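Local coordinates for protein DNA polymerase (Bacillus phage phi29, PDB 2PY5) that replicates the viral genome by protein-primed, highly processive strand-displacing DNA synthesis and proofreads it with a 3'-5' exonuclease, at residues F[13-18]-F[67-72]; F[124-129]-F[178-183]; F[438-443]-F[481-486]. The protein carries 2 engineered substitutions. All coordinates share one frame; numbering follows the deposited sequence.

Interaction 1. Residues F[13-18]-F[67-72]; sequences FETTTK and GAFIIN. With nucleotides of chain A.
The ring of F69 carries the methyl group of T15 on one face: CG2 of T15 sits 3.7 Å from the centroid of the F69 ring, 20° off its normal, displaced toward the rim at CZ, a CH-pi contact. The F13 ring meets the helix differently. CG1 of I70 lies near the plane of the F13 ring, at its edge, 3.8 Å from CE1 of F13, while CB of F69 approaches the same ring obliquely. The contact between the two segments is thus wholly apolar. T15 presents its methyl because CG2 lies anti to the carbonyl carbon; CG2 and CB meet F69, while OG1 of T15 lies beside the sugar of DT7 of chain A, 3.5 Å from C4' of that nucleotide.

DT7 lies against the strand. Its O3' donates to OE1 of E14 at 2.7 Å and accepts from the backbone N of T15 at 3.0 Å with a 162° N-H...O angle, so two bonds fix the 3' hydroxyl. The E14 chain bends at chi2 to bring its carboxylate there. E14 is essential for exonucleolysis and T15 stabilises the frayed primer end, so this is the exonuclease active site with a strand end in place; A66, beside F13, is one of the two engineered residues. F69, which takes part in the terminal-protein interaction, backs T15 on the helix side.

The axes of strand segment 13-15 and helix segment 67-72 run at 85°, 10.6 Å apart at closest approach. Their parents are strand 8-15, in the mixed sheet of the exonuclease domain, and helix 63-76, packed on it. F13 also meets the rings of F47 and F60 and touches V24 and Y27 of strand 24-31, F69 meets F65 and V24, and I70 reaches I103 of strand 100-110.

Interaction 2. Residues F[124-129]-F[178-183]; sequences KKLPFP and LIQFKQ. With nucleotides of chain A.
In the exonuclease domain, beside the loop that touches the single-stranded DNA, Q180 of helix 160-182 bonds to K125, the last residue of the short helix 122-125. NE2 of Q180 donates to the carbonyl O of K125 at 3.0 Å, nearly straight at 172°. The oxygen lies in the amide plane of Q180, but the donor stands 46° out of the K125 carbonyl plane, so it misses the lone-pair direction. With CG anti to the backbone N (chi1 -169°), the Q180 chain runs extended to that carbonyl. Its OE1 rests 3.6 Å from both CB of K125 and CD2 of L126, buried with no polar partner in the model. Q180 also touches L381 of helix 376-387, the helix of L384, in the polymerization region.

The K125 chain bends at chi2 and chi3, laying CD 4.1 Å from CE1 at the edge of the F181 ring; its NZ continues to D193 in a salt bridge and to the carbonyls of R187 and L185. L126 packs on A176 and L177. After an inverse gamma turn at P127 comes P129, its CG 3.5 Å from O5' of DT5 of chain A. The contact is a side-chain-to-backbone tether from helix 160-182 to the start of the loop leading to P129, N-cap of helix 130-136, on the DNA path.

Interaction 3. Residues F[438-443]-F[481-486]; sequences RYTTIT and GYWAHE. With EDO (1,2-ethanediol), chain T; EDO (1,2-ethanediol), chain B; EDO (1,2-ethanediol), chain X.
W483 turns its indole toward helix 427-447 with CG anti to the carbonyl carbon (chi1 -67°); chi2 of 88° stands the ring roughly perpendicular to the CA-CB-CG plane, so its edge faces the helix. The six-membered ring thereby meets the backbone of T440 and T441. CZ2 of W483 lies 3.6 Å from the carbonyl O of T440, which sits at the ring edge and in its plane, as does CA of T441. The hydroxyl of T441 approaches obliquely, its OG1 3.8 Å from CH2 of W483; chi1 of -67° sets OG1 beside the backbone N, and its hydrogen-bond partner is the carbonyl of T457.

A water joins the two segments at that same edge. It donates to O of T440 at 2.8 Å and accepts from NE1 of W483 at 3.1 Å, so the indole N-H is tied to the helix through one water molecule. The T440 side chain has polar partners of its own, W436 O and R261. Beside the contact, a 1,2-ethanediol, probably from the crystallisation liquor, donates from O1 to O of G481 at 2.9 Å.

W483 belongs to strand 483-489, paired with strand 241-250 in the polymerase sheet, and also touches F248, V250, I460 and I474. V250 is a ligand of the catalytic magnesium, and the T441 side chain comes to about 5 Å from that of D458, another ligand of this metal. The contact sets indole C-H edge atoms against helix backbone and hydroxyl oxygens and adds one water bridge. It joins helix to sheet beside the metal site, with NE1, the indole's one polar atom, satisfied by the water.

How the interactions relate
The three contacts follow one another along the chain without overlap. Interactions 1 and 2 both belong to the exonuclease region, residues 1-191; their centres are about 24 Å apart and their nearest atoms about 11 Å. Both touch the same single strand: the terminal nucleotide at 13-18, and the two before it at P129 of 124-129. Interaction 3 sits in the polymerization region, on the opposite side of the chain's centre from interaction 1. Its centre is about 44 Å from the centre of interaction 1 and about 30 Å from that of interaction 2. Q180 of interaction 2 also touches helix 376-387 of that region. Proofreading and synthesis thus occupy separate sites, and a primer end must pass between them.

Interaction 1. Residues F[13-18]-F[67-72]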
loop_
_atom_site.group_PDB
_atom_site.type_symbol
_atom_site.label_atom_id
_atom_site.label_comp_id
_atom_site.label_asym_id
_atom_site.label_seq_id
_atom_site.Cartn_x
_atom_site.Cartn_y
_atom_site.Cartn_z
ATOM N N PHE F 13 4.784 -18.033 13.457
ATOM C CA PHE F 13 6.029 -18.518 14.055
ATOM C C PHE F 13 6.649 -17.447 14.942
ATOM O O PHE F 13 6.534 -16.244 14.667
ATOM C CB PHE F 13 7.081 -18.796 12.988
ATOM C CG PHE F 13 6.763 -19.924 12.024
ATOM C CD1 PHE F 13 7.252 -19.858 10.740
ATOM C CD2 PHE F 13 6.038 -21.047 12.403
ATOM C CE1 PHE F 13 7.051 -20.874 9.842
ATOM C CE2 PHE F 13 5.813 -22.064 11.511
ATOM C CZ PHE F 13 6.318 -21.973 10.212
ATOM N N GLU F 14 7.326 -17.884 16.004
ATOM C CA GLU F 14 8.303 -17.046 16.699
ATOM C C GLU F 14 9.662 -17.632 16.371
ATOM O O GLU F 14 9.827 -18.857 16.313
ATOM C CB GLU F 14 8.073 -16.998 18.205
ATOM C CG GLU F 14 6.671 -16.592 18.630
ATOM C CD GLU F 14 6.283 -15.159 18.249
ATOM O OE1 GLU F 14 7.158 -14.321 17.937
ATOM O OE2 GLU F 14 5.067 -14.872 18.286
ATOM N N THR F 15 10.643 -16.757 16.149
ATOM C CA THR F 15 11.912 -17.187 15.583
ATOM C C THR F 15 13.097 -16.590 16.348
ATOM O O THR F 15 12.983 -15.549 16.979
ATOM C CB THR F 15 11.998 -16.788 14.098
ATOM O OG1 THR F 15 11.930 -15.360 14.000
ATOM C CG2 THR F 15 10.843 -17.395 13.291
ATOM N N THR F 16 14.232 -17.281 16.314
ATOM C CA THR F 16 15.436 -16.760 16.911
ATOM C C THR F 16 16.040 -15.680 16.024
ATOM O O THR F 16 15.725 -15.603 14.829
ATOM C CB THR F 16 16.449 -17.871 17.180
ATOM O OG1 THR F 16 16.863 -18.460 15.950
ATOM C CG2 THR F 16 15.840 -18.935 18.071
ATOM N N THR F 17 16.912 -14.858 16.607
ATOM C CA THR F 17 17.311 -13.605 15.975
ATOM C C THR F 17 18.818 -13.491 15.795
ATOM O O THR F 17 19.351 -12.397 15.680
ATOM C CB THR F 17 16.743 -12.413 16.765
ATOM O OG1 THR F 17 17.384 -12.311 18.039
ATOM C CG2 THR F 17 15.225 -12.585 16.955
ATOM N N LYS F 18 19.485 -14.640 15.734
ATOM C CA LYS F 18 20.931 -14.712 15.531
ATOM C C LYS F 18 21.215 -15.150 14.100
ATOM O O LYS F 18 20.728 -16.192 13.664
ATOM C CB LYS F 18 21.529 -15.738 16.473
ATOM C CG LYS F 18 21.274 -15.487 17.942
ATOM C CD LYS F 18 21.651 -16.735 18.729
ATOM C CE LYS F 18 21.631 -16.509 20.226
ATOM N NZ LYS F 18 22.163 -17.703 20.958
ATOM N N GLY F 67 7.376 -17.421 5.528
ATOM C CA GLY F 67 7.636 -18.175 4.317
ATOM C C GLY F 67 9.080 -18.565 4.117
ATOM O O GLY F 67 9.357 -19.637 3.585
ATOM N N ALA F 68 10.007 -17.697 4.518
ATOM C CA ALA F 68 11.439 -18.019 4.424
ATOM C C ALA F 68 11.780 -19.268 5.224
ATOM O O ALA F 68 12.542 -20.122 4.757
ATOM C CB ALA F 68 12.278 -16.852 4.890
ATOM N N PHE F 69 11.182 -19.382 6.405
ATOM C CA PHE F 69 11.405 -20.527 7.272
ATOM C C PHE F 69 10.821 -21.801 6.676
ATOM O O PHE F 69 11.448 -22.868 6.721
ATOM C CB PHE F 69 10.885 -20.258 8.691
ATOM C CG PHE F 69 11.656 -19.195 9.407
ATOM C CD1 PHE F 69 11.395 -17.837 9.183
ATOM C CD2 PHE F 69 12.681 -19.527 10.280
ATOM C CE1 PHE F 69 12.155 -16.857 9.830
ATOM C CE2 PHE F 69 13.389 -18.549 10.919
ATOM C CZ PHE F 69 13.119 -17.223 10.704
ATOM N N ILE F 70 9.625 -21.682 6.087
ATOM C CA ILE F 70 8.945 -22.800 5.463
ATOM C C ILE F 70 9.726 -23.329 4.275
ATOM O O ILE F 70 9.922 -24.532 4.141
ATOM C CB ILE F 70 7.512 -22.371 5.049
ATOM C CG1 ILE F 70 6.646 -22.151 6.283
ATOM C CG2 ILE F 70 6.855 -23.378 4.108
ATOM C CD1 ILE F 70 5.390 -21.396 6.011
ATOM N N ILE F 71 10.191 -22.429 3.409
ATOM C CA ILE F 71 10.948 -22.844 2.220
ATOM C C ILE F 71 12.312 -23.445 2.606
ATOM O O ILE F 71 12.735 -24.449 2.018
ATOM C CB ILE F 71 11.035 -21.735 1.158
ATOM C CG1 ILE F 71 9.631 -21.425 0.630
ATOM C CG2 ILE F 71 11.895 -22.194 -0.027
ATOM C CD1 ILE F 71 9.599 -20.298 -0.387
ATOM N N ASN F 72 12.992 -22.833 3.578
ATOM C CA ASN F 72 14.215 -23.433 4.111
ATOM C C ASN F 72 13.968 -24.879 4.561
ATOM O O ASN F 72 14.786 -25.755 4.334
ATOM C CB ASN F 72 14.772 -22.606 5.277
ATOM C CG ASN F 72 15.720 -21.510 4.819
ATOM O OD1 ASN F 72 15.290 -20.366 4.534
ATOM N ND2 ASN F 72 16.979 -21.837 4.709
ATOM P P DT A 7 6.051 -10.986 14.828
ATOM O OP1 DT A 7 5.120 -11.908 15.498
ATOM O OP2 DT A 7 6.110 -9.569 15.237
ATOM O "O5'" DT A 7 7.554 -11.517 14.952
ATOM C "C5'" DT A 7 7.915 -12.821 14.523
ATOM C "C4'" DT A 7 9.394 -13.014 14.805
ATOM O "O4'" DT A 7 10.148 -12.006 14.104
ATOM C "C3'" DT A 7 9.824 -12.862 16.265
ATOM O "O3'" DT A 7 9.670 -14.073 17.018
ATOM C "C2'" DT A 7 11.298 -12.526 16.092
ATOM C "C1'" DT A 7 11.314 -11.674 14.836
ATOM N N1 DT A 7 11.331 -10.188 15.096
ATOM C C2 DT A 7 12.553 -9.600 15.309
ATOM O O2 DT A 7 13.602 -10.218 15.305
ATOM N N3 DT A 7 12.514 -8.251 15.528
ATOM C C4 DT A 7 11.393 -7.446 15.550
ATOM O O4 DT A 7 11.478 -6.230 15.761
ATOM C C5 DT A 7 10.140 -8.120 15.321
ATOM C C7 DT A 7 8.861 -7.339 15.320
ATOM C C6 DT A 7 10.157 -9.447 15.103
#

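Interaction 2. Residues F[124-129]-F[178-183]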
loop_
_atom_site.group_PDB
_atom_site.type_symbol
_atom_site.label_atom_id
_atom_site.label_comp_id
_atom_site.label_asym_id
_atom_site.label_seq_id
_atom_site.Cartn_x
_atom_site.Cartn_y
_atom_site.Cartn_z
ATOM N N LYS F 124 -2.012 -9.656 2.610
ATOM C CA LYS F 124 -2.587 -9.268 1.313
ATOM C C LYS F 124 -4.104 -9.060 1.431
ATOM O O LYS F 124 -4.702 -8.317 0.649
ATOM C CB LYS F 124 -2.261 -10.328 0.252
ATOM C CG LYS F 124 -0.753 -10.519 -0.010
ATOM C CD LYS F 124 -0.147 -9.367 -0.768
ATOM C CE LYS F 124 1.337 -9.595 -1.019
ATOM N NZ LYS F 124 2.138 -9.592 0.228
ATOM N N LYS F 125 -4.704 -9.761 2.392
ATOM C CA LYS F 125 -6.129 -9.645 2.707
ATOM C C LYS F 125 -6.437 -8.455 3.627
ATOM O O LYS F 125 -7.434 -7.759 3.437
ATOM C CB LYS F 125 -6.573 -10.936 3.386
ATOM C CG LYS F 125 -6.532 -12.154 2.484
ATOM C CD LYS F 125 -7.896 -12.592 2.042
ATOM C CE LYS F 125 -8.674 -11.474 1.372
ATOM N NZ LYS F 125 -9.970 -11.894 0.772
ATOM N N LEU F 126 -5.569 -8.254 4.614
ATOM C CA LEU F 126 -5.723 -7.304 5.694
ATOM C C LEU F 126 -4.406 -6.520 5.784
ATOM O O LEU F 126 -3.514 -6.872 6.548
ATOM C CB LEU F 126 -6.031 -8.062 6.997
ATOM C CG LEU F 126 -7.328 -8.895 6.979
ATOM C CD1 LEU F 126 -7.303 -9.926 8.137
ATOM C CD2 LEU F 126 -8.561 -7.994 7.046
ATOM N N PRO F 127 -4.266 -5.470 4.948
ATOM C CA PRO F 127 -2.968 -4.786 4.795
ATOM C C PRO F 127 -2.597 -3.815 5.936
ATOM O O PRO F 127 -2.414 -2.613 5.719
ATOM C CB PRO F 127 -3.129 -4.077 3.448
ATOM C CG PRO F 127 -4.597 -3.733 3.415
ATOM C CD PRO F 127 -5.269 -4.947 3.998
ATOM N N PHE F 128 -2.489 -4.358 7.149
ATOM C CA PHE F 128 -2.156 -3.589 8.352
ATOM C C PHE F 128 -1.420 -4.515 9.281
ATOM O O PHE F 128 -1.589 -5.720 9.175
ATOM C CB PHE F 128 -3.419 -3.087 9.065
ATOM C CG PHE F 128 -4.485 -2.588 8.142
ATOM C CD1 PHE F 128 -5.494 -3.438 7.711
ATOM C CD2 PHE F 128 -4.471 -1.283 7.716
ATOM C CE1 PHE F 128 -6.491 -2.967 6.846
ATOM C CE2 PHE F 128 -5.460 -0.797 6.858
ATOM C CZ PHE F 128 -6.463 -1.655 6.426
ATOM N N PRO F 129 -0.620 -3.963 10.209
ATOM C CA PRO F 129 -0.047 -4.848 11.232
ATOM C C PRO F 129 -1.139 -5.517 12.077
ATOM O O PRO F 129 -2.237 -4.975 12.210
ATOM C CB PRO F 129 0.776 -3.907 12.104
ATOM C CG PRO F 129 0.959 -2.667 11.323
ATOM C CD PRO F 129 -0.205 -2.567 10.378
ATOM N N LEU F 178 -12.152 -14.429 9.380
ATOM C CA LEU F 178 -13.496 -15.006 9.369
ATOM C C LEU F 178 -14.565 -13.939 9.064
ATOM O O LEU F 178 -15.481 -14.165 8.253
ATOM C CB LEU F 178 -13.795 -15.733 10.684
ATOM C CG LEU F 178 -15.138 -16.472 10.691
ATOM C CD1 LEU F 178 -15.191 -17.487 9.577
ATOM C CD2 LEU F 178 -15.370 -17.120 12.025
ATOM N N ILE F 179 -14.461 -12.769 9.700
ATOM C CA ILE F 179 -15.369 -11.672 9.411
ATOM C C ILE F 179 -15.306 -11.287 7.925
ATOM O O ILE F 179 -16.335 -11.116 7.296
ATOM C CB ILE F 179 -15.080 -10.437 10.306
ATOM C CG1 ILE F 179 -15.382 -10.756 11.779
ATOM C CG2 ILE F 179 -15.888 -9.258 9.868
ATOM C CD1 ILE F 179 -14.647 -9.842 12.757
ATOM N N GLN F 180 -14.097 -11.163 7.385
ATOM C CA GLN F 180 -13.900 -10.840 5.966
ATOM C C GLN F 180 -14.561 -11.886 5.045
ATOM O O GLN F 180 -15.326 -11.541 4.154
ATOM C CB GLN F 180 -12.418 -10.718 5.698
ATOM C CG GLN F 180 -12.059 -10.127 4.348
ATOM C CD GLN F 180 -10.600 -9.822 4.269
ATOM O OE1 GLN F 180 -9.782 -10.517 4.854
ATOM N NE2 GLN F 180 -10.263 -8.768 3.543
ATOM N N PHE F 181 -14.295 -13.152 5.312
ATOM C CA PHE F 181 -14.861 -14.239 4.509
ATOM C C PHE F 181 -16.378 -14.269 4.612
ATOM O O PHE F 181 -17.082 -14.467 3.603
ATOM C CB PHE F 181 -14.283 -15.600 4.942
ATOM C CG PHE F 181 -12.795 -15.760 4.716
ATOM C CD1 PHE F 181 -12.102 -14.991 3.790
ATOM C CD2 PHE F 181 -12.085 -16.707 5.444
ATOM C CE1 PHE F 181 -10.728 -15.168 3.601
ATOM C CE2 PHE F 181 -10.718 -16.882 5.248
ATOM C CZ PHE F 181 -10.052 -16.116 4.327
ATOM N N LYS F 182 -16.922 -14.017 5.805
ATOM C CA LYS F 182 -18.381 -13.989 5.971
ATOM C C LYS F 182 -19.069 -12.865 5.180
ATOM O O LYS F 182 -20.251 -12.960 4.853
ATOM C CB LYS F 182 -18.763 -13.892 7.452
ATOM C CG LYS F 182 -18.579 -15.185 8.218
ATOM C CD LYS F 182 -18.913 -14.990 9.695
ATOM C CE LYS F 182 -18.963 -16.311 10.456
ATOM N NZ LYS F 182 -19.265 -16.106 11.914
ATOM N N GLN F 183 -18.328 -11.796 4.879
ATOM C CA GLN F 183 -18.819 -10.709 4.055
ATOM C C GLN F 183 -18.788 -11.073 2.568
ATOM O O GLN F 183 -19.316 -10.324 1.755
ATOM C CB GLN F 183 -17.968 -9.442 4.237
ATOM C CG GLN F 183 -17.850 -8.901 5.636
ATOM C CD GLN F 183 -19.104 -9.024 6.421
ATOM O OE1 GLN F 183 -20.096 -8.357 6.120
ATOM N NE2 GLN F 183 -19.083 -9.888 7.462
ATOM P P DT A 5 3.014 -1.780 7.840
ATOM O OP1 DT A 5 1.727 -1.640 7.119
ATOM O OP2 DT A 5 3.433 -0.769 8.827
ATOM O "O5'" DT A 5 3.013 -3.221 8.568
ATOM C "C5'" DT A 5 2.449 -4.339 7.937
ATOM C "C4'" DT A 5 3.359 -5.521 8.099
ATOM O "O4'" DT A 5 4.529 -5.281 7.310
ATOM C "C3'" DT A 5 3.882 -5.763 9.502
ATOM O "O3'" DT A 5 2.997 -6.627 10.158
ATOM C "C2'" DT A 5 5.239 -6.412 9.281
ATOM C "C1'" DT A 5 5.625 -5.944 7.892
ATOM N N1 DT A 5 6.712 -4.962 7.851
ATOM C C2 DT A 5 7.799 -5.264 7.084
ATOM O O2 DT A 5 7.917 -6.322 6.471
ATOM N N3 DT A 5 8.759 -4.299 7.099
ATOM C C4 DT A 5 8.716 -3.083 7.761
ATOM O O4 DT A 5 9.651 -2.296 7.693
ATOM C C5 DT A 5 7.536 -2.822 8.537
ATOM C C7 DT A 5 7.391 -1.544 9.300
ATOM C C6 DT A 5 6.586 -3.767 8.550
ATOM P P DT A 6 3.190 -7.075 11.681
ATOM O OP1 DT A 6 1.964 -7.753 12.086
ATOM O OP2 DT A 6 3.766 -5.994 12.488
ATOM O "O5'" DT A 6 4.380 -8.155 11.611
ATOM C "C5'" DT A 6 4.130 -9.472 11.148
ATOM C "C4'" DT A 6 5.464 -10.174 11.054
ATOM O "O4'" DT A 6 6.318 -9.525 10.097
ATOM C "C3'" DT A 6 6.253 -10.142 12.358
ATOM O "O3'" DT A 6 5.828 -11.172 13.248
ATOM C "C2'" DT A 6 7.684 -10.308 11.867
ATOM C "C1'" DT A 6 7.673 -9.710 10.465
ATOM N N1 DT A 6 8.330 -8.374 10.360
ATOM C C2 DT A 6 9.179 -8.154 9.304
ATOM O O2 DT A 6 9.427 -8.984 8.453
ATOM N N3 DT A 6 9.742 -6.902 9.291
ATOM C C4 DT A 6 9.525 -5.875 10.195
ATOM O O4 DT A 6 10.080 -4.786 10.074
ATOM C C5 DT A 6 8.597 -6.167 11.258
ATOM C C7 DT A 6 8.282 -5.139 12.293
ATOM C C6 DT A 6 8.046 -7.396 11.293
#

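Interaction 3. Residues F[438-443]-F[481-486]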
loop_
_atom_site.group_PDB
_atom_site.type_symbol
_atom_site.label_atom_id
_atom_site.label_comp_id
_atom_site.label_asym_id
_atom_site.label_seq_id
_atom_site.Cartn_x
_atom_site.Cartn_y
_atom_site.Cartn_z
ATOM N N ARG F 438 -3.964 14.058 -8.398
ATOM C CA ARG F 438 -2.876 15.038 -8.362
ATOM C C ARG F 438 -3.389 16.434 -8.680
ATOM O O ARG F 438 -3.032 17.412 -8.017
ATOM C CB ARG F 438 -1.747 14.675 -9.338
ATOM C CG ARG F 438 -0.952 13.506 -8.932
ATOM C CD ARG F 438 0.298 13.337 -9.811
ATOM N NE ARG F 438 -0.037 12.973 -11.178
ATOM C CZ ARG F 438 -0.406 11.761 -11.580
ATOM N NH1 ARG F 438 -0.477 10.748 -10.727
ATOM N NH2 ARG F 438 -0.675 11.535 -12.849
ATOM N N TYR F 439 -4.235 16.528 -9.707
ATOM C CA TYR F 439 -4.822 17.793 -10.114
ATOM C C TYR F 439 -5.556 18.443 -8.939
ATOM O O TYR F 439 -5.437 19.644 -8.695
ATOM C CB TYR F 439 -5.787 17.556 -11.287
ATOM C CG TYR F 439 -6.534 18.771 -11.738
ATOM C CD1 TYR F 439 -6.002 19.614 -12.688
ATOM C CD2 TYR F 439 -7.781 19.090 -11.197
ATOM C CE1 TYR F 439 -6.672 20.739 -13.092
ATOM C CE2 TYR F 439 -8.464 20.215 -11.599
ATOM C CZ TYR F 439 -7.904 21.038 -12.549
ATOM O OH TYR F 439 -8.565 22.182 -12.981
ATOM N N THR F 440 -6.342 17.641 -8.226
ATOM C CA THR F 440 -7.095 18.148 -7.096
ATOM C C THR F 440 -6.193 18.819 -6.071
ATOM O O THR F 440 -6.476 19.933 -5.597
ATOM C CB THR F 440 -7.869 17.037 -6.426
ATOM O OG1 THR F 440 -8.787 16.463 -7.380
ATOM C CG2 THR F 440 -8.628 17.562 -5.214
ATOM N N THR F 441 -5.105 18.129 -5.722
ATOM C CA THR F 441 -4.199 18.621 -4.688
ATOM C C THR F 441 -3.314 19.782 -5.169
ATOM O O THR F 441 -3.197 20.800 -4.493
ATOM C CB THR F 441 -3.381 17.447 -4.173
ATOM O OG1 THR F 441 -4.290 16.562 -3.500
ATOM C CG2 THR F 441 -2.226 17.904 -3.242
ATOM N N ILE F 442 -2.736 19.643 -6.353
ATOM C CA ILE F 442 -1.874 20.681 -6.916
ATOM C C ILE F 442 -2.636 21.988 -7.114
ATOM O O ILE F 442 -2.112 23.074 -6.808
ATOM C CB ILE F 442 -1.228 20.220 -8.232
ATOM C CG1 ILE F 442 -0.292 19.050 -7.960
ATOM C CG2 ILE F 442 -0.508 21.383 -8.913
ATOM C CD1 ILE F 442 0.148 18.294 -9.207
ATOM N N THR F 443 -3.871 21.918 -7.615
ATOM C CA THR F 443 -4.617 23.150 -7.882
ATOM C C THR F 443 -4.989 23.896 -6.586
ATOM O O THR F 443 -4.923 25.125 -6.549
ATOM C CB THR F 443 -5.856 22.909 -8.771
ATOM O OG1 THR F 443 -6.742 21.987 -8.151
ATOM C CG2 THR F 443 -5.445 22.382 -10.135
ATOM N N GLY F 481 -14.821 14.356 -1.529
ATOM C CA GLY F 481 -14.045 15.132 -2.479
ATOM C C GLY F 481 -13.762 16.561 -2.041
ATOM O O GLY F 481 -12.936 17.240 -2.660
ATOM N N TYR F 482 -14.447 17.024 -0.994
ATOM C CA TYR F 482 -14.148 18.325 -0.398
ATOM C C TYR F 482 -12.922 18.214 0.513
ATOM O O TYR F 482 -12.503 17.123 0.882
ATOM C CB TYR F 482 -15.334 18.855 0.394
ATOM C CG TYR F 482 -16.486 19.373 -0.462
ATOM C CD1 TYR F 482 -16.849 20.708 -0.423
ATOM C CD2 TYR F 482 -17.201 18.525 -1.297
ATOM C CE1 TYR F 482 -17.911 21.193 -1.185
ATOM C CE2 TYR F 482 -18.267 19.000 -2.074
ATOM C CZ TYR F 482 -18.610 20.337 -2.010
ATOM O OH TYR F 482 -19.670 20.844 -2.763
ATOM N N TRP F 483 -12.365 19.370 0.871
ATOM C CA TRP F 483 -11.215 19.437 1.780
ATOM C C TRP F 483 -11.693 19.604 3.206
ATOM O O TRP F 483 -12.394 20.566 3.510
ATOM C CB TRP F 483 -10.331 20.628 1.438
ATOM C CG TRP F 483 -9.658 20.506 0.131
ATOM C CD1 TRP F 483 -10.146 20.899 -1.083
ATOM C CD2 TRP F 483 -8.372 19.952 -0.107
ATOM N NE1 TRP F 483 -9.230 20.618 -2.074
ATOM C CE2 TRP F 483 -8.131 20.030 -1.500
ATOM C CE3 TRP F 483 -7.393 19.387 0.718
ATOM C CZ2 TRP F 483 -6.948 19.571 -2.076
ATOM C CZ3 TRP F 483 -6.233 18.915 0.141
ATOM C CH2 TRP F 483 -6.017 19.016 -1.249
ATOM N N ALA F 484 -11.324 18.675 4.077
ATOM C CA ALA F 484 -11.609 18.828 5.505
ATOM C C ALA F 484 -10.476 19.616 6.125
ATOM O O ALA F 484 -9.311 19.353 5.851
ATOM C CB ALA F 484 -11.702 17.475 6.182
ATOM N N HIS F 485 -10.816 20.571 6.979
ATOM C CA HIS F 485 -9.824 21.175 7.859
ATOM C C HIS F 485 -9.548 20.138 8.944
ATOM O O HIS F 485 -10.376 19.893 9.836
ATOM C CB HIS F 485 -10.338 22.489 8.435
ATOM C CG HIS F 485 -9.395 23.132 9.409
ATOM N ND1 HIS F 485 -9.804 24.115 10.291
ATOM C CD2 HIS F 485 -8.075 22.925 9.654
ATOM C CE1 HIS F 485 -8.767 24.495 11.021
ATOM N NE2 HIS F 485 -7.714 23.776 10.671
ATOM N N GLU F 486 -8.392 19.510 8.846
ATOM C CA GLU F 486 -8.068 18.350 9.645
ATOM C C GLU F 486 -7.478 18.729 10.996
ATOM O O GLU F 486 -7.786 18.091 12.013
ATOM C CB GLU F 486 -7.078 17.485 8.874
ATOM C CG GLU F 486 -6.689 16.196 9.542
ATOM C CD GLU F 486 -5.998 15.291 8.573
ATOM O OE1 GLU F 486 -4.754 15.392 8.450
ATOM O OE2 GLU F 486 -6.703 14.508 7.890
HETATM C C1 EDO T . -12.316 16.425 -6.185
HETATM O O1 EDO T . -11.850 15.843 -4.963
HETATM C C2 EDO T . -13.428 15.578 -6.799
HETATM O O2 EDO T . -14.573 15.530 -5.934
HETATM C C1 EDO B . -9.156 21.670 13.492
HETATM O O1 EDO B . -9.966 20.727 12.782
HETATM C C2 EDO B . -10.037 22.761 14.090
HETATM O O2 EDO B . -11.206 22.200 14.711
HETATM C C1 EDO X . -4.162 26.855 -10.718
HETATM O O1 EDO X . -3.641 28.072 -11.269
HETATM C C2 EDO X . -5.476 27.120 -9.990
HETATM O O2 EDO X . -5.383 26.842 -8.578
HETATM O O HOH W 1 -8.956 21.119 -5.128
#